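Hypothetical protein (PDB 2OGK) is of unknown function but belongs to an archaeal family that resembles RNA-binding proteins in structure, although it is thought unlikely to bind RNA. Local coordinates at residues 26-31 / 105-110; 6-12 / 119-125; 74-78 / 109-113. One frame throughout, in Å; residues are numbered along the deposited sequence.

Contact 1: residues 26-31 / 105-110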
ATOM      1  N   GLU D  26      -0.694 -21.818  -3.850  1.00 83.15           N
ATOM      2  CA  GLU D  26      -1.150 -22.258  -5.164  1.00 82.37           C
ATOM      3  C   GLU D  26      -1.940 -21.158  -5.860  1.00 81.38           C
ATOM      4  O   GLU D  26      -1.759 -20.921  -7.052  1.00 81.24           O
ATOM      5  CB  GLU D  26      -2.008 -23.521  -5.026  1.00 83.08           C
ATOM      6  CG  GLU D  26      -1.240 -24.823  -5.206  1.00 84.44           C
ATOM      7  CD  GLU D  26       0.006 -24.918  -4.328  1.00 85.89           C
ATOM      8  OE1 GLU D  26       0.666 -25.982  -4.349  1.00 86.80           O
ATOM      9  OE2 GLU D  26       0.339 -23.941  -3.621  1.00 85.20           O
ATOM     10  N   ALA D  27      -2.825 -20.497  -5.117  1.00 79.79           N
ATOM     11  CA  ALA D  27      -3.610 -19.414  -5.683  1.00 78.03           C
ATOM     12  C   ALA D  27      -2.619 -18.322  -6.091  1.00 78.42           C
ATOM     13  O   ALA D  27      -2.904 -17.506  -6.970  1.00 78.60           O
ATOM     14  CB  ALA D  27      -4.597 -18.888  -4.656  1.00 76.25           C
ATOM     15  N   ILE D  28      -1.452 -18.319  -5.445  1.00 77.71           N
ATOM     16  CA  ILE D  28      -0.392 -17.354  -5.736  1.00 76.92           C
ATOM     17  C   ILE D  28       0.248 -17.713  -7.071  1.00 78.06           C
ATOM     18  O   ILE D  28       0.397 -16.868  -7.947  1.00 79.84           O
ATOM     19  CB  ILE D  28       0.732 -17.397  -4.675  1.00 75.58           C
ATOM     20  CG1 ILE D  28       0.245 -16.828  -3.341  1.00 75.19           C
ATOM     21  CG2 ILE D  28       1.949 -16.659  -5.180  1.00 74.42           C
ATOM     22  CD1 ILE D  28       0.141 -15.331  -3.287  1.00 74.72           C
ATOM     23  N   SER D  29       0.630 -18.978  -7.217  1.00 78.26           N
ATOM     24  CA  SER D  29       1.279 -19.445  -8.430  1.00 77.63           C
ATOM     25  C   SER D  29       0.455 -19.253  -9.689  1.00 76.81           C
ATOM     26  O   SER D  29       1.017 -19.231 -10.777  1.00 77.10           O
ATOM     27  CB  SER D  29       1.658 -20.925  -8.303  1.00 78.54           C
ATOM     28  OG  SER D  29       0.522 -21.766  -8.427  1.00 79.10           O
ATOM     29  N   THR D  30      -0.864 -19.127  -9.564  1.00 76.34           N
ATOM     30  CA  THR D  30      -1.702 -18.945 -10.752  1.00 77.10           C
ATOM     31  C   THR D  30      -1.198 -17.744 -11.561  1.00 79.07           C
ATOM     32  O   THR D  30      -1.402 -17.656 -12.782  1.00 79.70           O
ATOM     33  CB  THR D  30      -3.202 -18.739 -10.373  1.00 75.60           C
ATOM     34  OG1 THR D  30      -3.812 -20.010 -10.105  1.00 74.63           O
ATOM     35  CG2 THR D  30      -3.962 -18.069 -11.505  1.00 75.51           C
ATOM     36  N   LEU D  31      -0.507 -16.844 -10.866  1.00 79.81           N
ATOM     37  CA  LEU D  31       0.035 -15.627 -11.458  1.00 79.62           C
ATOM     38  C   LEU D  31       1.427 -15.801 -12.045  1.00 80.32           C
ATOM     39  O   LEU D  31       1.957 -14.881 -12.674  1.00 81.41           O
ATOM     40  CB  LEU D  31       0.071 -14.522 -10.403  1.00 78.24           C
ATOM     41  CG  LEU D  31      -1.270 -14.180  -9.759  1.00 77.72           C
ATOM     42  CD1 LEU D  31      -1.056 -13.158  -8.658  1.00 78.25           C
ATOM     43  CD2 LEU D  31      -2.230 -13.652 -10.808  1.00 77.35           C
ATOM     44  N   ALA D 105      -8.299 -17.042  -7.813  1.00 69.51           N
ATOM     45  CA  ALA D 105      -6.903 -17.305  -8.149  1.00 72.58           C
ATOM     46  C   ALA D 105      -6.590 -18.764  -7.883  1.00 75.12           C
ATOM     47  O   ALA D 105      -5.945 -19.433  -8.698  1.00 76.20           O
ATOM     48  CB  ALA D 105      -5.987 -16.427  -7.318  1.00 72.12           C
ATOM     49  N   TYR D 106      -7.045 -19.253  -6.731  1.00 77.59           N
ATOM     50  CA  TYR D 106      -6.826 -20.646  -6.364  1.00 79.22           C
ATOM     51  C   TYR D 106      -7.261 -21.533  -7.526  1.00 79.39           C
ATOM     52  O   TYR D 106      -6.658 -22.572  -7.798  1.00 78.07           O
ATOM     53  CB  TYR D 106      -7.640 -21.011  -5.118  1.00 79.33           C
ATOM     54  CG  TYR D 106      -7.423 -22.439  -4.682  1.00 80.26           C
ATOM     55  CD1 TYR D 106      -6.191 -22.848  -4.164  1.00 80.12           C
ATOM     56  CD2 TYR D 106      -8.429 -23.399  -4.837  1.00 80.79           C
ATOM     57  CE1 TYR D 106      -5.962 -24.179  -3.813  1.00 80.78           C
ATOM     58  CE2 TYR D 106      -8.214 -24.738  -4.492  1.00 80.18           C
ATOM     59  CZ  TYR D 106      -6.977 -25.120  -3.982  1.00 80.64           C
ATOM     60  OH  TYR D 106      -6.746 -26.438  -3.654  1.00 80.31           O
ATOM     61  N   LEU D 107      -8.311 -21.095  -8.213  1.00 80.56           N
ATOM     62  CA  LEU D 107      -8.863 -21.824  -9.348  1.00 81.43           C
ATOM     63  C   LEU D 107      -8.321 -21.322 -10.689  1.00 80.90           C
ATOM     64  O   LEU D 107      -9.035 -21.320 -11.695  1.00 80.03           O
ATOM     65  CB  LEU D 107     -10.388 -21.711  -9.322  1.00 82.43           C
ATOM     66  CG  LEU D 107     -11.023 -22.213  -8.020  1.00 83.48           C
ATOM     67  CD1 LEU D 107     -12.522 -21.942  -8.030  1.00 82.63           C
ATOM     68  CD2 LEU D 107     -10.731 -23.703  -7.854  1.00 82.64           C
ATOM     69  N   GLY D 108      -7.059 -20.894 -10.687  1.00 80.66           N
ATOM     70  CA  GLY D 108      -6.416 -20.402 -11.893  1.00 79.38           C
ATOM     71  C   GLY D 108      -7.151 -19.324 -12.675  1.00 78.66           C
ATOM     72  O   GLY D 108      -7.121 -19.322 -13.905  1.00 78.64           O
ATOM     73  N   GLU D 109      -7.815 -18.408 -11.984  1.00 77.71           N
ATOM     74  CA  GLU D 109      -8.520 -17.335 -12.669  1.00 77.00           C
ATOM     75  C   GLU D 109      -8.130 -15.980 -12.097  1.00 77.39           C
ATOM     76  O   GLU D 109      -8.417 -15.679 -10.930  1.00 78.72           O
ATOM     77  CB  GLU D 109     -10.032 -17.501 -12.547  1.00 75.66           C
ATOM     78  CG  GLU D 109     -10.798 -16.339 -13.161  1.00 74.70           C
ATOM     79  CD  GLU D 109     -12.145 -16.123 -12.513  1.00 75.29           C
ATOM     80  OE1 GLU D 109     -12.874 -15.194 -12.922  1.00 74.34           O
ATOM     81  OE2 GLU D 109     -12.473 -16.885 -11.583  1.00 77.10           O
ATOM     82  N   VAL D 110      -7.480 -15.158 -12.917  1.00 75.92           N
ATOM     83  CA  VAL D 110      -7.070 -13.835 -12.464  1.00 74.14           C
ATOM     84  C   VAL D 110      -8.227 -12.851 -12.587  1.00 72.98           C
ATOM     85  O   VAL D 110      -8.757 -12.625 -13.672  1.00 72.63           O
ATOM     86  CB  VAL D 110      -5.842 -13.315 -13.255  1.00 72.55           C
ATOM     87  CG1 VAL D 110      -5.459 -11.936 -12.765  1.00 70.39           C
ATOM     88  CG2 VAL D 110      -4.667 -14.270 -13.076  1.00 71.77           C
TER
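Thr30 and Ala105 are joined by a hydrogen bond in which the threonine hydroxyl, OG1, donates to the Ala105 carbonyl O at 2.6 Å. The donor comes in at a C=O...OG1 angle of 154°, tilted 23° from the carbonyl plane. Thr30 reaches it because OG1 stands anti to its own carbonyl carbon, beside the backbone N (chi1 -81°), while CG2 is anti to the backbone N and lies 3.4 Å from Gly108 CA. Next to this bond the methyl of Ala27 rests on the backbone of Tyr106 and, at 3.7 Å, on Tyr106 CB; Ala105 CB packs against Ala27 CB at 3.9 Å. Farther along the chain, Leu31 CD2 meets Val110 CG2, the two side chains slanting across each other.

The acceptor is positioned by the end of helix 102-106. Gly108, with positive phi, is the C-prime residue of a Schellman motif, and its N also bonds weakly to Ala105 O. Behind the contact, Ile119 of strand 118-126 touches Ala105, Ile28 and Leu31, while Tyr106 packs on Ser17 of the second subunit.

Ala105 O thus takes the Thr30 hydroxyl and, weakly, Gly108 N, so that the residues following helix 21-29 are tied to the end of helix 102-106 at a polar point flanked by small and branched apolar groups.

Contact 2: residues 6-12 / 119-125; sequences IEWVRVS and IAVKLRL
The indole of Trp8 lies between two arginines. Arg124 CB is placed over one face, offset toward the rim and 3.7 Å from the centroid of the five-membered ring, a CH-pi contact. Over the opposite face sits Arg10 NE, and the guanidinium of Arg10 in turn has Trp8 CZ2 above its centre; the same NE forms a salt bridge with Glu57. Lys122 CB closes one edge, in the ring plane and 3.7 Å from CZ3. Trp8 CG takes the crowded position between backbone N and carbonyl carbon (chi1 50°), which brings the ring back over the partner strand. The Arg124 guanidinium stands almost perpendicular to the indole and runs alongside Glu7 instead. Their salt bridge is long, Glu7 OE1 to Arg124 NE 4.0 Å, and the oxygen lies well out of the guanidinium plane, leaving attraction between charges without a directed N-H.

Farther along, Lys122 NZ donates to Ser12 OG at 2.9 Å and weakly to Arg10 O across the pair, and weakly to Ala120 O of its own strand. The antiparallel ladder beneath is regular at Arg10-Lys122 and Ser12-Ala120, both hydrogen-bonded pairs; Ser12 N reaches Ala120 O at 2.8 Å with an N-H...O angle of 163°. Between them, Val11 and Val121 form a non-hydrogen-bonded pair with side chains lying side by side on the other face, as Val9 and Leu123 do.

Helix 61-75 lies on that face, with Phe67 on Val9 and Trp68 on Leu123; at the Ile6/Leu125 end Leu142 of helix 132-142 touches both residues. In the plane of the sheet the pair is central, strand 50-58 bonding to Val9 and Val11 and strand 95-101 to Ile119, Val121 and Leu123.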
ATOM      1  N   ILE D   6      10.670  -1.421 -14.574  1.00 59.10           N
ATOM      2  CA  ILE D   6      10.019  -1.885 -13.358  1.00 58.49           C
ATOM      3  C   ILE D   6      11.127  -2.387 -12.435  1.00 59.39           C
ATOM      4  O   ILE D   6      11.499  -3.552 -12.492  1.00 60.77           O
ATOM      5  CB  ILE D   6       9.058  -3.061 -13.643  1.00 56.57           C
ATOM      6  CG1 ILE D   6       8.129  -2.724 -14.804  1.00 55.90           C
ATOM      7  CG2 ILE D   6       8.235  -3.358 -12.415  1.00 56.02           C
ATOM      8  CD1 ILE D   6       7.165  -3.837 -15.144  1.00 55.23           C
ATOM      9  N   GLU D   7      11.665  -1.511 -11.597  1.00 60.66           N
ATOM     10  CA  GLU D   7      12.734  -1.902 -10.682  1.00 62.00           C
ATOM     11  C   GLU D   7      12.470  -3.281 -10.047  1.00 62.92           C
ATOM     12  O   GLU D   7      13.365  -4.129 -10.015  1.00 65.51           O
ATOM     13  CB  GLU D   7      12.889  -0.853  -9.593  1.00 62.31           C
ATOM     14  CG  GLU D   7      14.243  -0.827  -8.954  1.00 65.70           C
ATOM     15  CD  GLU D   7      14.274   0.062  -7.717  1.00 69.75           C
ATOM     16  OE1 GLU D   7      13.796   1.223  -7.786  1.00 69.57           O
ATOM     17  OE2 GLU D   7      14.783  -0.402  -6.670  1.00 72.05           O
ATOM     18  N   TRP D   8      11.256  -3.505  -9.538  1.00 61.80           N
ATOM     19  CA  TRP D   8      10.893  -4.796  -8.934  1.00 59.76           C
ATOM     20  C   TRP D   8       9.402  -5.106  -8.972  1.00 60.27           C
ATOM     21  O   TRP D   8       8.603  -4.320  -9.478  1.00 60.10           O
ATOM     22  CB  TRP D   8      11.364  -4.895  -7.475  1.00 56.16           C
ATOM     23  CG  TRP D   8      10.992  -3.741  -6.599  1.00 53.09           C
ATOM     24  CD1 TRP D   8      11.827  -2.773  -6.143  1.00 52.82           C
ATOM     25  CD2 TRP D   8       9.701  -3.453  -6.044  1.00 52.82           C
ATOM     26  NE1 TRP D   8      11.149  -1.894  -5.331  1.00 52.15           N
ATOM     27  CE2 TRP D   8       9.840  -2.285  -5.252  1.00 51.97           C
ATOM     28  CE3 TRP D   8       8.438  -4.062  -6.138  1.00 51.60           C
ATOM     29  CZ2 TRP D   8       8.764  -1.712  -4.553  1.00 48.30           C
ATOM     30  CZ3 TRP D   8       7.367  -3.490  -5.443  1.00 48.84           C
ATOM     31  CH2 TRP D   8       7.545  -2.324  -4.662  1.00 47.76           C
ATOM     32  N   VAL D   9       9.048  -6.265  -8.421  1.00 60.65           N
ATOM     33  CA  VAL D   9       7.663  -6.730  -8.358  1.00 61.84           C
ATOM     34  C   VAL D   9       7.424  -7.577  -7.114  1.00 61.50           C
ATOM     35  O   VAL D   9       8.083  -8.591  -6.908  1.00 60.82           O
ATOM     36  CB  VAL D   9       7.277  -7.591  -9.592  1.00 63.00           C
ATOM     37  CG1 VAL D   9       5.990  -8.365  -9.304  1.00 62.59           C
ATOM     38  CG2 VAL D   9       7.089  -6.702 -10.814  1.00 62.30           C
ATOM     39  N   ARG D  10       6.463  -7.158  -6.301  1.00 62.35           N
ATOM     40  CA  ARG D  10       6.124  -7.880  -5.081  1.00 62.13           C
ATOM     41  C   ARG D  10       4.688  -8.418  -5.109  1.00 61.35           C
ATOM     42  O   ARG D  10       3.736  -7.685  -5.365  1.00 60.14           O
ATOM     43  CB  ARG D  10       6.363  -6.973  -3.871  1.00 61.35           C
ATOM     44  CG  ARG D  10       7.819  -6.569  -3.765  1.00 60.34           C
ATOM     45  CD  ARG D  10       8.073  -5.559  -2.671  1.00 62.14           C
ATOM     46  NE  ARG D  10       9.441  -5.053  -2.745  1.00 64.22           N
ATOM     47  CZ  ARG D  10       9.905  -4.007  -2.061  1.00 65.52           C
ATOM     48  NH1 ARG D  10       9.109  -3.336  -1.232  1.00 66.34           N
ATOM     49  NH2 ARG D  10      11.172  -3.629  -2.215  1.00 64.65           N
ATOM     50  N   VAL D  11       4.565  -9.724  -4.879  1.00 61.85           N
ATOM     51  CA  VAL D  11       3.276 -10.420  -4.868  1.00 62.22           C
ATOM     52  C   VAL D  11       3.055 -11.016  -3.483  1.00 62.64           C
ATOM     53  O   VAL D  11       3.796 -11.896  -3.056  1.00 62.51           O
ATOM     54  CB  VAL D  11       3.235 -11.565  -5.911  1.00 61.47           C
ATOM     55  CG1 VAL D  11       1.969 -12.368  -5.745  1.00 60.70           C
ATOM     56  CG2 VAL D  11       3.308 -10.997  -7.322  1.00 61.18           C
ATOM     57  N   SER D  12       2.030 -10.542  -2.788  1.00 63.61           N
ATOM     58  CA  SER D  12       1.764 -11.032  -1.451  1.00 64.39           C
ATOM     59  C   SER D  12       0.314 -11.343  -1.129  1.00 65.44           C
ATOM     60  O   SER D  12      -0.617 -10.860  -1.773  1.00 64.69           O
ATOM     61  CB  SER D  12       2.303 -10.032  -0.442  1.00 64.37           C
ATOM     62  OG  SER D  12       1.924  -8.726  -0.827  1.00 65.09           O
ATOM     63  N   ILE D 119      -4.753 -10.762  -3.262  1.00 67.48           N
ATOM     64  CA  ILE D 119      -3.341 -11.024  -3.512  1.00 66.75           C
ATOM     65  C   ILE D 119      -2.811  -9.698  -4.058  1.00 65.53           C
ATOM     66  O   ILE D 119      -3.165  -9.280  -5.164  1.00 65.32           O
ATOM     67  CB  ILE D 119      -3.142 -12.161  -4.557  1.00 67.58           C
ATOM     68  CG1 ILE D 119      -3.619 -13.498  -3.958  1.00 68.06           C
ATOM     69  CG2 ILE D 119      -1.668 -12.245  -4.974  1.00 66.19           C
ATOM     70  CD1 ILE D 119      -3.562 -14.697  -4.906  1.00 65.22           C
ATOM     71  N   ALA D 120      -1.993  -9.029  -3.255  1.00 63.46           N
ATOM     72  CA  ALA D 120      -1.428  -7.745  -3.626  1.00 62.10           C
ATOM     73  C   ALA D 120      -0.234  -7.873  -4.560  1.00 62.00           C
ATOM     74  O   ALA D 120       0.701  -8.629  -4.304  1.00 61.68           O
ATOM     75  CB  ALA D 120      -1.024  -6.980  -2.375  1.00 60.78           C
ATOM     76  N   VAL D 121      -0.272  -7.104  -5.639  1.00 62.21           N
ATOM     77  CA  VAL D 121       0.795  -7.103  -6.624  1.00 61.76           C
ATOM     78  C   VAL D 121       1.314  -5.688  -6.852  1.00 59.62           C
ATOM     79  O   VAL D 121       0.712  -4.936  -7.609  1.00 60.63           O
ATOM     80  CB  VAL D 121       0.291  -7.650  -7.981  1.00 63.89           C
ATOM     81  CG1 VAL D 121       1.430  -7.685  -8.996  1.00 64.66           C
ATOM     82  CG2 VAL D 121      -0.309  -9.037  -7.793  1.00 63.83           C
ATOM     83  N   LYS D 122       2.408  -5.314  -6.190  1.00 57.59           N
ATOM     84  CA  LYS D 122       2.985  -3.989  -6.409  1.00 55.48           C
ATOM     85  C   LYS D 122       4.064  -4.127  -7.475  1.00 54.32           C
ATOM     86  O   LYS D 122       4.607  -5.207  -7.693  1.00 53.73           O
ATOM     87  CB  LYS D 122       3.644  -3.391  -5.152  1.00 53.33           C
ATOM     88  CG  LYS D 122       3.508  -4.155  -3.872  1.00 52.99           C
ATOM     89  CD  LYS D 122       2.134  -4.015  -3.264  1.00 54.35           C
ATOM     90  CE  LYS D 122       1.934  -5.069  -2.167  1.00 57.23           C
ATOM     91  NZ  LYS D 122       2.109  -6.516  -2.636  1.00 53.52           N
ATOM     92  N   LEU D 123       4.362  -3.027  -8.147  1.00 54.44           N
ATOM     93  CA  LEU D 123       5.392  -3.013  -9.172  1.00 55.18           C
ATOM     94  C   LEU D 123       6.019  -1.643  -9.130  1.00 55.74           C
ATOM     95  O   LEU D 123       5.331  -0.655  -9.384  1.00 56.94           O
ATOM     96  CB  LEU D 123       4.800  -3.224 -10.565  1.00 53.91           C
ATOM     97  CG  LEU D 123       3.888  -4.415 -10.799  1.00 54.17           C
ATOM     98  CD1 LEU D 123       2.441  -4.034 -10.488  1.00 54.74           C
ATOM     99  CD2 LEU D 123       4.014  -4.830 -12.238  1.00 53.41           C
ATOM    100  N   ARG D 124       7.302  -1.553  -8.801  1.00 56.02           N
ATOM    101  CA  ARG D 124       7.894  -0.230  -8.788  1.00 57.93           C
ATOM    102  C   ARG D 124       8.291   0.161 -10.202  1.00 56.35           C
ATOM    103  O   ARG D 124       8.928  -0.605 -10.924  1.00 56.03           O
ATOM    104  CB  ARG D 124       9.108  -0.139  -7.870  1.00 60.61           C
ATOM    105  CG  ARG D 124       9.315   1.294  -7.430  1.00 65.07           C
ATOM    106  CD  ARG D 124      10.629   1.556  -6.720  1.00 70.97           C
ATOM    107  NE  ARG D 124      10.596   2.873  -6.082  1.00 75.86           N
ATOM    108  CZ  ARG D 124      10.362   4.022  -6.723  1.00 78.62           C
ATOM    109  NH1 ARG D 124      10.149   4.033  -8.034  1.00 79.13           N
ATOM    110  NH2 ARG D 124      10.304   5.164  -6.044  1.00 79.21           N
ATOM    111  N   LEU D 125       7.877   1.353 -10.606  1.00 54.76           N
ATOM    112  CA  LEU D 125       8.194   1.852 -11.928  1.00 54.39           C
ATOM    113  C   LEU D 125       9.165   2.992 -11.692  1.00 54.31           C
ATOM    114  O   LEU D 125       8.964   3.803 -10.785  1.00 54.70           O
ATOM    115  CB  LEU D 125       6.943   2.379 -12.623  1.00 53.85           C
ATOM    116  CG  LEU D 125       5.698   1.494 -12.651  1.00 52.34           C
ATOM    117  CD1 LEU D 125       4.543   2.300 -13.192  1.00 51.81           C
ATOM    118  CD2 LEU D 125       5.930   0.277 -13.500  1.00 51.82           C
TER

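Contact 3: residues 74-78 / 109-113; sequences LLGEQ and EVSLT
Gln78 reaches across to Leu112 and Val110, and its side chain meets them at CB and again at the amide. Its CB lies 4.1 Å from Leu112 CD1, the start of an apolar flank. With CG set beside the backbone N and the chain extended beyond it (chi2 180°), the amide is carried to the backbone of the facing segment, where its two ends divide the work. OE1 accepts a weak but fairly straight bond from Leu112 N, 3.4 Å long with an N-H...O angle of 156°. NE2 lies 2.8 Å from Val110 O in a bond that is also weak, being bent to 124°. A further weak bond runs from NE2 back to the carbonyl of Leu75, so the amide nitrogen is shared between the two segments.

The grip therefore spans Ser111, taking the carbonyl before it and the N-H after it, and would favour, as far as these weak bonds allow, the modelled orientation of the amide. Beside it, Leu75 CD1 meets Leu112 CD2, the two leucines crossing at about a right angle, and the same CD1 approaches Val110 CG1 at 3.8 Å. Val110 CG2 faces the other way along the helix end, 3.7 Å from Leu74 CB. Ile82 of helix 79-84 touches both Leu75 and Leu112.

Gly76, with positive phi, leaves the helical conformation directly after helix 61-75, and the turn that follows brings Gln78 forward. Opposite it, 109-113 is an extended loop whose Ser111 and Thr113 bond through their backbones to Asp101 and Arg99. The arrangement is that of a side-chain amide pairing with the backbone of an extended segment beside the outer strand 95-101, much as a neighbouring parallel strand would.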
ATOM      1  N   LEU D  74      -3.110 -13.359 -18.790  1.00 75.86           N
ATOM      2  CA  LEU D  74      -4.177 -13.894 -17.948  1.00 75.31           C
ATOM      3  C   LEU D  74      -5.298 -12.909 -17.652  1.00 74.56           C
ATOM      4  O   LEU D  74      -6.461 -13.175 -17.946  1.00 73.94           O
ATOM      5  CB  LEU D  74      -3.578 -14.391 -16.635  1.00 76.03           C
ATOM      6  CG  LEU D  74      -3.354 -15.898 -16.508  1.00 77.74           C
ATOM      7  CD1 LEU D  74      -2.946 -16.494 -17.847  1.00 78.67           C
ATOM      8  CD2 LEU D  74      -2.288 -16.155 -15.438  1.00 79.14           C
ATOM      9  N   LEU D  75      -4.938 -11.781 -17.049  1.00 74.01           N
ATOM     10  CA  LEU D  75      -5.892 -10.740 -16.700  1.00 72.70           C
ATOM     11  C   LEU D  75      -6.761 -10.439 -17.912  1.00 72.14           C
ATOM     12  O   LEU D  75      -7.975 -10.294 -17.802  1.00 71.53           O
ATOM     13  CB  LEU D  75      -5.133  -9.494 -16.258  1.00 72.91           C
ATOM     14  CG  LEU D  75      -5.930  -8.324 -15.694  1.00 73.65           C
ATOM     15  CD1 LEU D  75      -6.753  -8.753 -14.488  1.00 72.59           C
ATOM     16  CD2 LEU D  75      -4.950  -7.235 -15.311  1.00 74.57           C
ATOM     17  N   GLY D  76      -6.120 -10.344 -19.069  1.00 72.22           N
ATOM     18  CA  GLY D  76      -6.836 -10.107 -20.306  1.00 73.37           C
ATOM     19  C   GLY D  76      -7.688  -8.861 -20.466  1.00 73.95           C
ATOM     20  O   GLY D  76      -7.174  -7.741 -20.461  1.00 75.40           O
ATOM     21  N   GLU D  77      -8.996  -9.065 -20.616  1.00 73.13           N
ATOM     22  CA  GLU D  77      -9.949  -7.980 -20.844  1.00 73.17           C
ATOM     23  C   GLU D  77     -10.114  -6.934 -19.746  1.00 71.69           C
ATOM     24  O   GLU D  77     -10.699  -5.871 -19.976  1.00 70.53           O
ATOM     25  CB  GLU D  77     -11.321  -8.566 -21.182  1.00 75.33           C
ATOM     26  CG  GLU D  77     -12.167  -7.643 -22.053  1.00 79.29           C
ATOM     27  CD  GLU D  77     -11.439  -7.237 -23.334  1.00 81.98           C
ATOM     28  OE1 GLU D  77     -11.111  -8.130 -24.151  1.00 82.92           O
ATOM     29  OE2 GLU D  77     -11.188  -6.023 -23.520  1.00 83.08           O
ATOM     30  N   GLN D  78      -9.603  -7.228 -18.559  1.00 71.16           N
ATOM     31  CA  GLN D  78      -9.718  -6.296 -17.445  1.00 70.43           C
ATOM     32  C   GLN D  78      -8.557  -5.298 -17.462  1.00 68.98           C
ATOM     33  O   GLN D  78      -8.584  -4.281 -16.754  1.00 67.69           O
ATOM     34  CB  GLN D  78      -9.721  -7.062 -16.125  1.00 71.01           C
ATOM     35  CG  GLN D  78     -10.451  -8.385 -16.165  1.00 70.62           C
ATOM     36  CD  GLN D  78     -10.408  -9.085 -14.827  1.00 72.62           C
ATOM     37  OE1 GLN D  78     -11.113  -8.701 -13.897  1.00 74.24           O
ATOM     38  NE2 GLN D  78      -9.564 -10.109 -14.714  1.00 72.85           N
ATOM     39  N   GLU D 109      -7.815 -18.408 -11.984  1.00 77.71           N
ATOM     40  CA  GLU D 109      -8.520 -17.335 -12.669  1.00 77.00           C
ATOM     41  C   GLU D 109      -8.130 -15.980 -12.097  1.00 77.39           C
ATOM     42  O   GLU D 109      -8.417 -15.679 -10.930  1.00 78.72           O
ATOM     43  CB  GLU D 109     -10.032 -17.501 -12.547  1.00 75.66           C
ATOM     44  CG  GLU D 109     -10.798 -16.339 -13.161  1.00 74.70           C
ATOM     45  CD  GLU D 109     -12.145 -16.123 -12.513  1.00 75.29           C
ATOM     46  OE1 GLU D 109     -12.874 -15.194 -12.922  1.00 74.34           O
ATOM     47  OE2 GLU D 109     -12.473 -16.885 -11.583  1.00 77.10           O
ATOM     48  N   VAL D 110      -7.480 -15.158 -12.917  1.00 75.92           N
ATOM     49  CA  VAL D 110      -7.070 -13.835 -12.464  1.00 74.14           C
ATOM     50  C   VAL D 110      -8.227 -12.851 -12.587  1.00 72.98           C
ATOM     51  O   VAL D 110      -8.757 -12.625 -13.672  1.00 72.63           O
ATOM     52  CB  VAL D 110      -5.842 -13.315 -13.255  1.00 72.55           C
ATOM     53  CG1 VAL D 110      -5.459 -11.936 -12.765  1.00 70.39           C
ATOM     54  CG2 VAL D 110      -4.667 -14.270 -13.076  1.00 71.77           C
ATOM     55  N   SER D 111      -8.625 -12.286 -11.453  1.00 71.97           N
ATOM     56  CA  SER D 111      -9.715 -11.326 -11.410  1.00 70.09           C
ATOM     57  C   SER D 111      -9.425 -10.206 -10.421  1.00 68.27           C
ATOM     58  O   SER D 111      -9.161 -10.449  -9.240  1.00 67.25           O
ATOM     59  CB  SER D 111     -11.019 -12.019 -11.010  1.00 70.95           C
ATOM     60  OG  SER D 111     -12.076 -11.079 -10.902  1.00 70.79           O
ATOM     61  N   LEU D 112      -9.480  -8.975 -10.917  1.00 66.44           N
ATOM     62  CA  LEU D 112      -9.246  -7.808 -10.079  1.00 62.86           C
ATOM     63  C   LEU D 112     -10.376  -7.770  -9.058  1.00 60.76           C
ATOM     64  O   LEU D 112     -11.535  -8.009  -9.402  1.00 60.28           O
ATOM     65  CB  LEU D 112      -9.266  -6.527 -10.921  1.00 61.30           C
ATOM     66  CG  LEU D 112      -8.417  -6.425 -12.197  1.00 59.69           C
ATOM     67  CD1 LEU D 112      -8.608  -5.034 -12.774  1.00 58.63           C
ATOM     68  CD2 LEU D 112      -6.945  -6.690 -11.907  1.00 58.24           C
ATOM     69  N   THR D 113     -10.039  -7.466  -7.808  1.00 59.36           N
ATOM     70  CA  THR D 113     -11.036  -7.421  -6.746  1.00 57.76           C
ATOM     71  C   THR D 113     -10.870  -6.240  -5.812  1.00 56.80           C
ATOM     72  O   THR D 113      -9.766  -5.741  -5.623  1.00 55.84           O
ATOM     73  CB  THR D 113     -10.981  -8.696  -5.888  1.00 57.16           C
ATOM     74  OG1 THR D 113     -11.841  -8.551  -4.750  1.00 55.36           O
ATOM     75  CG2 THR D 113      -9.568  -8.947  -5.416  1.00 56.71           C
TER

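From the N terminus, strand 5-15 opens contact 2, helix 21-29 then opens contact 1, and the end of helix 61-75 opens contact 3. They close in the order 1, 3, 2. Residues 105-110 return to 26-31, residues 109-113 to 74-78, and strand 118-126 comes back beside the first strand, so contact 2 encloses the other two loops. Contacts 1 and 3 finish on the same stretch, sharing Glu109 and Val110, and meet again where Thr30 packs on Leu74. Contact 3 stays about 6 Å from contact 2 at the nearest atoms. Together they join the ends of helices 21-29, 61-75 and 102-106 around the 105-113 segment, with contact 1 leaning on strand 118-126 through Ile119.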